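Local coordinates for extracellular invertase (Aspergillus kawachii, PDB 5XH8), which hydrolyses beta-fructofuranosides as a family 32 glycoside hydrolase and has high transfructosylation activity, which probably builds fructooligosaccharides such as 1-kestose, at residues L458-F464 / V585-T591; G472-Q478 / S576-V582; E520-L526 / A555-L561. All coordinates share one frame; numbering follows the deposited sequence.

In the fold
All three contacts belong to the beta-sandwich that forms the C-terminal part of this family 32 enzyme. Interaction 1 joins two neighbouring strands of one antiparallel sheet, and interaction 2 does the same in the sheet packed against it; their centres are about 12 Å apart and their side chains touch. Interaction 3 bridges the two sheets, strand 520-523 of one facing strand 559-564 of the other, with its centre about 16 Å from interaction 1 and 17 Å from interaction 2. Along the chain the order is 458-464, 472-478, 520-526, 555-561, 576-582, 585-591, so each contact encloses the next. Together they tie strands within each sheet and join the two, interaction 3 on the sodium-site side.

Interaction 1 of 3, residues L458-F464 / V585-T591; sequences LSAQLSF and VAFSKVT
Ser-459 and Thr-591 form a hydrogen-bonded antiparallel pair, the amide of Ser-459 reaching Thr-591 O at 2.9 Å and the return bond closing on Ser-459 O. At the other end Ser-463 and Ala-586 repeat this reciprocal pattern. Between the two pairs 585-591 carries one residue more than 458-464, and here a side chain replaces a backbone acceptor. Ser-588 OG takes the amide hydrogen of Gln-461 N at 3.1 Å in a nearly straight bond (167°). Its chi1 of 76° sets OG between its own N and carbonyl carbon, where it meets Gln-461 N. The hydroxyl gives its proton to Lys-589 O at 2.6 Å, approaching from above that carbonyl's plane, while Ser-588 N donates to Gln-461 O. The Gln-461 chain bends at chi2 (80°), bringing OE1 to 3.1 Å from Ser-588 OG, a close approach rather than a hydrogen bond; its NE2 binds Asp-541 OD1. A water bridges Ser-459 OG and, weakly, Thr-591 O.

On the opposite face the packing is apolar. Leu-462 lies alongside the Phe-587 ring, CG to CE2 3.6 Å, both side chains pointing the same way. Val-585 CG1 presses close to Phe-464 CE1 (3.4 Å), and Val-590 spreads its two methyls between Leu-458 and Ala-460. Phe-587 meets Phe-477 and Phe-577 edge-to-face, so this side is covered by strands 474-481 and 574-580 of the facing sheet. Within its own sheet the pair is flanked by strand 534-547 beside 455-463 and by strand 430-439 beside 585-594.

Interaction 2 of 3, residues G472-Q478 / S576-V582; sequences GLKSGFQ and SFFHNGV
Asn-580 OD1 is gripped from opposite faces of its amide plane, by Lys-474 N across the contact at 3.0 Å and by Val-582 N, which closes an Asx turn, at 3.3 Å. Its ND2 donates to Gly-472 O at 2.7 Å, almost exactly in the amide plane, so three bonds fix its rotation. The Lys-474 methylenes cross this amide at about a right angle, CB lying 3.7 Å from ND2. Farther along, reciprocal antiparallel bonds join Gly-476 with Phe-578, tilted from the carbonyl planes, and Gln-478 with Ser-576.

Ser-475 OG is hydrogen-bonded to His-579 ND1 at the ring edge (3.0 Å). Gly-583 O binds NE2, and Gly-581 N sits over the centre of one face, so the imidazole is held on several sides. Gly-476 N lies at the edge of the Phe-578 ring. Phe-477 and Phe-577 run side by side with their rings oblique, planes at 39° and centroids 5.9 Å apart. The strands are neighbours near one edge of their six-stranded sheet: 444-446 borders 574-580, 487-492 borders 474-481, and strands 430-439 and 585-594 pack over the face bearing Phe-477, Phe-577 and His-579.

Interaction 3 of 3, residues E520-L526 / A555-L561; sequences EAGKLRL and ANGRFAL
Arg-558 NH2 donates to Arg-525 O at 2.8 Å, the only hydrogen bond between the two segments. The carbonyl oxygen lies in the guanidinium plane and faces the donor nearly end-on (C=O...N 160°), although the N-H itself is bent toward it at 138°. Beside this bond, Leu-524 drops into the interface with CG anti to its N. Its CD2 touches Ala-555 CB at 3.6 Å, its CB lies 4.0 Å from Phe-559 CD2, and CD1 reaches the Arg-558 chain, which crosses the leucine at about a right angle. Phe-559 turns a ring edge to the backbone of 520-526, with CE2 3.4 Å from Lys-523 O. Gly-522, having no side chain to stand in the way, lets its C lie at that edge in the ring plane. Leu-561 CD2 completes the row, 3.8 Å from Gly-522 N.

In the second shell, Glu-538 forms a salt bridge with Arg-558 NH1, steadying the guanidinium. Arg-525 is fixed by salt bridges to Glu-496 and Glu-392, and the Phe-559 ring also meets Trp-314. Glu-520 accepts from Phe-316 N, a residue of the sodium site, and is bonded to Thr-563; its side chain lies about 7 Å from the ion.

Arg-558 and Phe-559 together face Ala-555 in a classic beta bulge. The strands 520-523 and 559-561, 7.7 Å apart at their axes and running antiparallel (167°), pack across the beta-sandwich of the family 32 C-terminal domain, the side chains of Phe-559 and Leu-561 lying against the backbone round Gly-522.

Interaction 1 of 3, residues L458-F464 / V585-T591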
loop_
_atom_site.group_PDB
_atom_site.type_symbol
_atom_site.label_atom_id
_atom_site.label_comp_id
_atom_site.label_asym_id
_atom_site.label_seq_id
_atom_site.Cartn_x
_atom_site.Cartn_y
_atom_site.Cartn_z
ATOM N N LEU A 458 -18.230 6.276 47.313
ATOM C CA LEU A 458 -18.040 5.788 48.678
ATOM C C LEU A 458 -16.545 5.709 48.935
ATOM O O LEU A 458 -15.847 5.021 48.185
ATOM C CB LEU A 458 -18.642 4.383 48.851
ATOM C CG LEU A 458 -18.529 3.777 50.270
ATOM C CD1 LEU A 458 -19.611 2.733 50.488
ATOM C CD2 LEU A 458 -17.168 3.159 50.572
ATOM N N SER A 459 -16.058 6.399 49.968
ATOM C CA SER A 459 -14.642 6.321 50.392
ATOM C C SER A 459 -14.548 5.783 51.812
ATOM O O SER A 459 -15.349 6.162 52.671
ATOM C CB SER A 459 -13.961 7.688 50.391
ATOM O OG SER A 459 -14.530 8.535 49.434
ATOM N N ALA A 460 -13.555 4.943 52.077
ATOM C CA ALA A 460 -13.329 4.476 53.432
ATOM C C ALA A 460 -11.959 3.887 53.540
ATOM O O ALA A 460 -11.389 3.429 52.534
ATOM C CB ALA A 460 -14.368 3.423 53.799
ATOM N N GLN A 461 -11.458 3.858 54.774
ATOM C CA GLN A 461 -10.198 3.196 55.124
ATOM C C GLN A 461 -10.477 1.961 55.965
ATOM O O GLN A 461 -11.296 2.005 56.883
ATOM C CB GLN A 461 -9.289 4.142 55.892
ATOM C CG GLN A 461 -8.790 5.320 55.074
ATOM C CD GLN A 461 -9.830 6.416 54.962
ATOM O OE1 GLN A 461 -10.297 6.931 55.981
ATOM N NE2 GLN A 461 -10.220 6.768 53.732
ATOM N N LEU A 462 -9.820 0.859 55.627
ATOM C CA LEU A 462 -9.922 -0.379 56.367
ATOM C C LEU A 462 -8.530 -0.704 56.910
ATOM O O LEU A 462 -7.557 -0.792 56.140
ATOM C CB LEU A 462 -10.435 -1.521 55.484
ATOM C CG LEU A 462 -11.941 -1.601 55.197
ATOM C CD1 LEU A 462 -12.435 -0.396 54.409
ATOM C CD2 LEU A 462 -12.277 -2.900 54.481
ATOM N N SER A 463 -8.445 -0.869 58.237
ATOM C CA SER A 463 -7.205 -1.264 58.915
ATOM C C SER A 463 -7.355 -2.665 59.453
ATOM O O SER A 463 -8.416 -3.033 59.965
ATOM C CB SER A 463 -6.897 -0.304 60.042
ATOM O OG SER A 463 -6.894 1.018 59.549
ATOM N N PHE A 464 -6.297 -3.452 59.301
ATOM C CA PHE A 464 -6.302 -4.876 59.618
ATOM C C PHE A 464 -5.190 -5.184 60.622
ATOM O O PHE A 464 -4.113 -4.586 60.534
ATOM C CB PHE A 464 -6.076 -5.704 58.347
ATOM C CG PHE A 464 -7.124 -5.488 57.283
ATOM C CD1 PHE A 464 -8.358 -6.122 57.368
ATOM C CD2 PHE A 464 -6.879 -4.643 56.208
ATOM C CE1 PHE A 464 -9.322 -5.937 56.390
ATOM C CE2 PHE A 464 -7.844 -4.445 55.226
ATOM C CZ PHE A 464 -9.065 -5.095 55.318
ATOM N N VAL A 585 -11.590 -6.237 61.663
ATOM C CA VAL A 585 -11.383 -5.120 60.736
ATOM C C VAL A 585 -11.848 -3.862 61.395
ATOM O O VAL A 585 -12.916 -3.868 61.992
ATOM C CB VAL A 585 -12.321 -5.170 59.500
ATOM C CG1 VAL A 585 -11.683 -4.455 58.318
ATOM C CG2 VAL A 585 -12.749 -6.578 59.181
ATOM N N ALA A 586 -11.120 -2.771 61.213
ATOM C CA ALA A 586 -11.596 -1.476 61.649
ATOM C C ALA A 586 -11.848 -0.604 60.433
ATOM O O ALA A 586 -10.926 -0.333 59.652
ATOM C CB ALA A 586 -10.591 -0.822 62.589
ATOM N N PHE A 587 -13.104 -0.177 60.286
ATOM C CA PHE A 587 -13.529 0.744 59.254
ATOM C C PHE A 587 -13.447 2.144 59.794
ATOM O O PHE A 587 -14.014 2.422 60.836
ATOM C CB PHE A 587 -14.994 0.479 58.863
ATOM C CG PHE A 587 -15.212 -0.823 58.169
ATOM C CD1 PHE A 587 -15.408 -1.992 58.899
ATOM C CD2 PHE A 587 -15.221 -0.890 56.773
ATOM C CE1 PHE A 587 -15.621 -3.203 58.261
ATOM C CE2 PHE A 587 -15.421 -2.101 56.126
ATOM C CZ PHE A 587 -15.631 -3.257 56.868
ATOM N N SER A 588 -12.791 3.046 59.083
ATOM C CA SER A 588 -12.906 4.452 59.415
ATOM C C SER A 588 -14.325 4.933 59.164
ATOM O O SER A 588 -15.167 4.214 58.610
ATOM C CB SER A 588 -12.013 5.289 58.520
ATOM O OG SER A 588 -12.619 5.390 57.228
ATOM N N LYS A 589 -14.563 6.175 59.563
ATOM C CA LYS A 589 -15.660 6.989 59.059
ATOM C C LYS A 589 -15.695 6.826 57.500
ATOM O O LYS A 589 -14.679 6.927 56.808
ATOM C CB LYS A 589 -15.403 8.431 59.519
ATOM C CG LYS A 589 -16.349 9.539 59.082
ATOM C CD LYS A 589 -15.555 10.845 58.917
ATOM C CE LYS A 589 -16.420 12.101 58.883
ATOM N NZ LYS A 589 -16.093 13.052 59.982
ATOM N N VAL A 590 -16.871 6.490 56.993
ATOM C CA VAL A 590 -17.101 6.226 55.590
ATOM C C VAL A 590 -17.792 7.464 55.047
ATOM O O VAL A 590 -18.758 7.922 55.658
ATOM C CB VAL A 590 -18.018 4.993 55.442
ATOM C CG1 VAL A 590 -18.242 4.646 53.981
ATOM C CG2 VAL A 590 -17.433 3.812 56.206
ATOM N N THR A 591 -17.304 8.019 53.935
ATOM C CA THR A 591 -17.973 9.150 53.289
ATOM C C THR A 591 -18.743 8.683 52.044
ATOM O O THR A 591 -18.234 7.899 51.239
ATOM C CB THR A 591 -16.965 10.246 52.914
ATOM O OG1 THR A 591 -16.259 10.641 54.094
ATOM C CG2 THR A 591 -17.670 11.469 52.325
HETATM O O HOH W 1 -17.345 10.028 49.072
#

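Interaction 2 of 3, residues G472-Q478 / S576-V582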
loop_
_atom_site.group_PDB
_atom_site.type_symbol
_atom_site.label_atom_id
_atom_site.label_comp_id
_atom_site.label_asym_id
_atom_site.label_seq_id
_atom_site.Cartn_x
_atom_site.Cartn_y
_atom_site.Cartn_z
ATOM N N GLY A 472 -7.902 -16.207 56.256
ATOM C CA GLY A 472 -9.153 -16.287 55.498
ATOM C C GLY A 472 -10.077 -15.081 55.631
ATOM O O GLY A 472 -11.258 -15.188 55.308
ATOM N N LEU A 473 -9.551 -13.946 56.104
ATOM C CA LEU A 473 -10.293 -12.682 56.179
ATOM C C LEU A 473 -10.844 -12.219 54.811
ATOM O O LEU A 473 -10.152 -12.326 53.783
ATOM C CB LEU A 473 -9.413 -11.569 56.780
ATOM C CG LEU A 473 -10.049 -10.167 56.900
ATOM C CD1 LEU A 473 -9.626 -9.463 58.181
ATOM C CD2 LEU A 473 -9.749 -9.262 55.693
ATOM N N LYS A 474 -12.090 -11.727 54.851
ATOM C CA LYS A 474 -12.757 -11.037 53.756
ATOM C C LYS A 474 -13.527 -9.890 54.368
ATOM O O LYS A 474 -14.438 -10.132 55.162
ATOM C CB LYS A 474 -13.733 -11.949 53.028
ATOM C CG LYS A 474 -13.066 -13.092 52.305
ATOM C CD LYS A 474 -14.065 -14.107 51.817
ATOM C CE LYS A 474 -13.369 -15.440 51.648
ATOM N NZ LYS A 474 -14.163 -16.319 50.769
ATOM N N SER A 475 -13.162 -8.655 54.021
ATOM C CA SER A 475 -13.874 -7.476 54.498
ATOM C C SER A 475 -14.058 -6.418 53.393
ATOM O O SER A 475 -13.168 -6.197 52.570
ATOM C CB SER A 475 -13.136 -6.868 55.703
ATOM O OG SER A 475 -12.578 -7.881 56.545
ATOM N N GLY A 476 -15.216 -5.761 53.400
ATOM C CA GLY A 476 -15.475 -4.662 52.507
ATOM C C GLY A 476 -16.868 -4.104 52.673
ATOM O O GLY A 476 -17.301 -3.835 53.796
ATOM N N PHE A 477 -17.567 -3.912 51.555
ATOM C CA PHE A 477 -18.917 -3.379 51.576
ATOM C C PHE A 477 -19.834 -4.156 50.664
ATOM O O PHE A 477 -19.407 -4.763 49.690
ATOM C CB PHE A 477 -18.943 -1.912 51.174
ATOM C CG PHE A 477 -18.104 -1.029 52.041
ATOM C CD1 PHE A 477 -18.641 -0.435 53.181
ATOM C CD2 PHE A 477 -16.771 -0.778 51.717
ATOM C CE1 PHE A 477 -17.861 0.374 53.985
ATOM C CE2 PHE A 477 -15.990 0.036 52.518
ATOM C CZ PHE A 477 -16.533 0.609 53.655
ATOM N N GLN A 478 -21.110 -4.125 51.017
ATOM C CA GLN A 478 -22.168 -4.641 50.196
ATOM C C GLN A 478 -22.902 -3.409 49.675
ATOM O O GLN A 478 -23.265 -2.536 50.454
ATOM C CB GLN A 478 -23.090 -5.534 51.023
ATOM C CG GLN A 478 -24.009 -6.376 50.182
ATOM C CD GLN A 478 -24.972 -7.208 51.015
ATOM O OE1 GLN A 478 -25.971 -6.708 51.526
ATOM N NE2 GLN A 478 -24.684 -8.486 51.126
ATOM N N SER A 576 -23.996 -1.712 53.093
ATOM C CA SER A 576 -23.688 -2.302 54.390
ATOM C C SER A 576 -22.206 -2.588 54.515
ATOM O O SER A 576 -21.550 -2.890 53.506
ATOM C CB SER A 576 -24.442 -3.614 54.549
ATOM O OG SER A 576 -25.822 -3.364 54.472
ATOM N N PHE A 577 -21.693 -2.528 55.752
ATOM C CA PHE A 577 -20.376 -3.100 56.077
ATOM C C PHE A 577 -20.485 -4.595 55.858
ATOM O O PHE A 577 -21.560 -5.176 56.025
ATOM C CB PHE A 577 -19.961 -2.851 57.540
ATOM C CG PHE A 577 -19.851 -1.399 57.904
ATOM C CD1 PHE A 577 -18.674 -0.710 57.687
ATOM C CD2 PHE A 577 -20.929 -0.720 58.457
ATOM C CE1 PHE A 577 -18.576 0.638 58.002
ATOM C CE2 PHE A 577 -20.837 0.624 58.777
ATOM C CZ PHE A 577 -19.658 1.307 58.548
ATOM N N PHE A 578 -19.388 -5.213 55.455
ATOM C CA PHE A 578 -19.341 -6.655 55.291
ATOM C C PHE A 578 -18.024 -7.162 55.856
ATOM O O PHE A 578 -16.979 -6.551 55.640
ATOM C CB PHE A 578 -19.448 -7.054 53.816
ATOM C CG PHE A 578 -18.917 -8.431 53.531
ATOM C CD1 PHE A 578 -19.669 -9.556 53.846
ATOM C CD2 PHE A 578 -17.652 -8.607 52.992
ATOM C CE1 PHE A 578 -19.179 -10.829 53.599
ATOM C CE2 PHE A 578 -17.154 -9.878 52.740
ATOM C CZ PHE A 578 -17.920 -10.994 53.040
ATOM N N HIS A 579 -18.091 -8.285 56.566
ATOM C CA HIS A 579 -16.917 -8.923 57.176
ATOM C C HIS A 579 -17.271 -10.390 57.421
ATOM O O HIS A 579 -18.376 -10.682 57.901
ATOM C CB HIS A 579 -16.539 -8.180 58.463
ATOM C CG HIS A 579 -15.466 -8.853 59.261
ATOM N ND1 HIS A 579 -14.237 -9.178 58.733
ATOM C CD2 HIS A 579 -15.440 -9.258 60.554
ATOM C CE1 HIS A 579 -13.503 -9.764 59.661
ATOM N NE2 HIS A 579 -14.209 -9.822 60.777
ATOM N N ASN A 580 -16.377 -11.316 57.054
ATOM C CA ASN A 580 -16.715 -12.759 57.097
ATOM C C ASN A 580 -16.454 -13.422 58.467
ATOM O O ASN A 580 -16.589 -14.631 58.604
ATOM C CB ASN A 580 -16.004 -13.537 55.988
ATOM C CG ASN A 580 -14.515 -13.647 56.203
ATOM O OD1 ASN A 580 -13.914 -12.838 56.914
ATOM N ND2 ASN A 580 -13.897 -14.620 55.552
ATOM N N GLY A 581 -16.046 -12.635 59.453
ATOM C CA GLY A 581 -15.842 -13.127 60.792
ATOM C C GLY A 581 -14.445 -13.613 61.075
ATOM O O GLY A 581 -14.121 -13.819 62.238
ATOM N N VAL A 582 -13.611 -13.783 60.042
ATOM C CA VAL A 582 -12.245 -14.272 60.231
ATOM C C VAL A 582 -11.362 -13.088 60.635
ATOM O O VAL A 582 -10.989 -12.253 59.808
ATOM C CB VAL A 582 -11.710 -14.990 58.980
ATOM C CG1 VAL A 582 -10.261 -15.427 59.175
ATOM C CG2 VAL A 582 -12.596 -16.182 58.638
#

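Interaction 3 of 3, residues E520-L526 / A555-L561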
loop_
_atom_site.group_PDB
_atom_site.type_symbol
_atom_site.label_atom_id
_atom_site.label_comp_id
_atom_site.label_asym_id
_atom_site.label_seq_id
_atom_site.Cartn_x
_atom_site.Cartn_y
_atom_site.Cartn_z
ATOM N N GLU A 520 -15.195 -10.517 39.517
ATOM C CA GLU A 520 -14.075 -9.727 39.012
ATOM C C GLU A 520 -13.089 -9.688 40.158
ATOM O O GLU A 520 -13.503 -9.676 41.331
ATOM C CB GLU A 520 -14.515 -8.301 38.643
ATOM C CG GLU A 520 -15.540 -8.214 37.497
ATOM C CD GLU A 520 -14.955 -7.926 36.101
ATOM O OE1 GLU A 520 -13.739 -8.089 35.893
ATOM O OE2 GLU A 520 -15.739 -7.570 35.190
ATOM N N ALA A 521 -11.803 -9.653 39.831
ATOM C CA ALA A 521 -10.750 -9.648 40.843
ATOM C C ALA A 521 -9.517 -8.940 40.346
ATOM O O ALA A 521 -9.191 -9.025 39.156
ATOM C CB ALA A 521 -10.387 -11.088 41.216
ATOM N N GLY A 522 -8.828 -8.256 41.260
ATOM C CA GLY A 522 -7.464 -7.800 41.033
ATOM C C GLY A 522 -6.554 -7.882 42.258
ATOM O O GLY A 522 -7.010 -7.710 43.381
ATOM N N LYS A 523 -5.270 -8.144 42.022
ATOM C CA LYS A 523 -4.243 -8.229 43.075
ATOM C C LYS A 523 -3.900 -6.859 43.632
ATOM O O LYS A 523 -3.701 -5.898 42.870
ATOM C CB LYS A 523 -2.940 -8.813 42.534
ATOM C CG LYS A 523 -3.045 -10.234 42.024
ATOM C CD LYS A 523 -3.024 -11.248 43.150
ATOM C CE LYS A 523 -1.677 -11.287 43.860
ATOM N NZ LYS A 523 -1.534 -12.599 44.546
ATOM N N LEU A 524 -3.821 -6.783 44.963
ATOM C CA LEU A 524 -3.353 -5.587 45.647
ATOM C C LEU A 524 -2.599 -6.021 46.912
ATOM O O LEU A 524 -3.194 -6.639 47.780
ATOM C CB LEU A 524 -4.528 -4.696 46.036
ATOM C CG LEU A 524 -4.158 -3.463 46.871
ATOM C CD1 LEU A 524 -3.252 -2.503 46.103
ATOM C CD2 LEU A 524 -5.418 -2.767 47.342
ATOM N N ARG A 525 -1.303 -5.720 46.986
ATOM C CA ARG A 525 -0.514 -5.989 48.183
ATOM C C ARG A 525 -0.570 -4.781 49.095
ATOM O O ARG A 525 -0.332 -3.651 48.666
ATOM C CB ARG A 525 0.943 -6.296 47.863
ATOM C CG ARG A 525 1.837 -6.348 49.110
ATOM C CD ARG A 525 3.084 -7.162 48.884
ATOM N NE ARG A 525 2.732 -8.549 48.634
ATOM C CZ ARG A 525 3.552 -9.463 48.138
ATOM N NH1 ARG A 525 4.822 -9.178 47.854
ATOM N NH2 ARG A 525 3.099 -10.688 47.936
ATOM N N LEU A 526 -0.897 -5.051 50.354
ATOM C CA LEU A 526 -0.804 -4.091 51.451
ATOM C C LEU A 526 0.482 -4.486 52.179
ATOM O O LEU A 526 0.587 -5.601 52.703
ATOM C CB LEU A 526 -2.036 -4.230 52.368
ATOM C CG LEU A 526 -3.374 -3.913 51.667
ATOM C CD1 LEU A 526 -4.594 -4.202 52.540
ATOM C CD2 LEU A 526 -3.386 -2.456 51.211
ATOM N N ALA A 555 -7.923 1.875 44.817
ATOM C CA ALA A 555 -7.249 1.677 46.122
ATOM C C ALA A 555 -5.842 2.258 46.143
ATOM O O ALA A 555 -5.025 2.005 45.227
ATOM C CB ALA A 555 -7.225 0.210 46.513
ATOM N N ASN A 556 -5.592 3.102 47.148
ATOM C CA ASN A 556 -4.241 3.473 47.565
ATOM C C ASN A 556 -3.471 4.215 46.477
ATOM O O ASN A 556 -2.237 4.171 46.443
ATOM C CB ASN A 556 -3.486 2.217 48.041
ATOM C CG ASN A 556 -4.037 1.671 49.358
ATOM O OD1 ASN A 556 -3.346 1.689 50.375
ATOM N ND2 ASN A 556 -5.261 1.167 49.342
ATOM N N GLY A 557 -4.212 4.894 45.586
ATOM C CA GLY A 557 -3.646 5.618 44.446
ATOM C C GLY A 557 -2.823 4.797 43.476
ATOM O O GLY A 557 -2.036 5.375 42.720
ATOM N N ARG A 558 -2.987 3.471 43.501
ATOM C CA ARG A 558 -2.204 2.557 42.661
ATOM C C ARG A 558 -2.967 1.331 42.157
ATOM O O ARG A 558 -2.366 0.415 41.636
ATOM C CB ARG A 558 -0.948 2.095 43.422
ATOM C CG ARG A 558 -1.209 1.222 44.641
ATOM C CD ARG A 558 0.010 1.213 45.568
ATOM N NE ARG A 558 -0.023 0.103 46.530
ATOM C CZ ARG A 558 0.025 0.207 47.865
ATOM N NH1 ARG A 558 0.101 1.393 48.479
ATOM N NH2 ARG A 558 -0.003 -0.904 48.599
ATOM N N PHE A 559 -4.283 1.313 42.298
ATOM C CA PHE A 559 -5.073 0.145 41.960
ATOM C C PHE A 559 -6.372 0.609 41.354
ATOM O O PHE A 559 -6.977 1.548 41.860
ATOM C CB PHE A 559 -5.377 -0.671 43.198
ATOM C CG PHE A 559 -6.259 -1.844 42.947
ATOM C CD1 PHE A 559 -7.646 -1.721 43.027
ATOM C CD2 PHE A 559 -5.719 -3.067 42.635
ATOM C CE1 PHE A 559 -8.467 -2.811 42.794
ATOM C CE2 PHE A 559 -6.529 -4.161 42.407
ATOM C CZ PHE A 559 -7.907 -4.036 42.502
ATOM N N ALA A 560 -6.784 -0.054 40.272
ATOM C CA ALA A 560 -8.112 0.158 39.680
ATOM C C ALA A 560 -8.695 -1.129 39.145
ATOM O O ALA A 560 -8.004 -1.889 38.473
ATOM C CB ALA A 560 -8.065 1.214 38.576
ATOM N N LEU A 561 -9.980 -1.346 39.437
ATOM C CA LEU A 561 -10.739 -2.504 38.971
ATOM C C LEU A 561 -12.161 -2.036 38.627
ATOM O O LEU A 561 -12.868 -1.503 39.501
ATOM C CB LEU A 561 -10.808 -3.565 40.052
ATOM C CG LEU A 561 -11.742 -4.774 39.850
ATOM C CD1 LEU A 561 -11.428 -5.546 38.601
ATOM C CD2 LEU A 561 -11.624 -5.717 41.033
#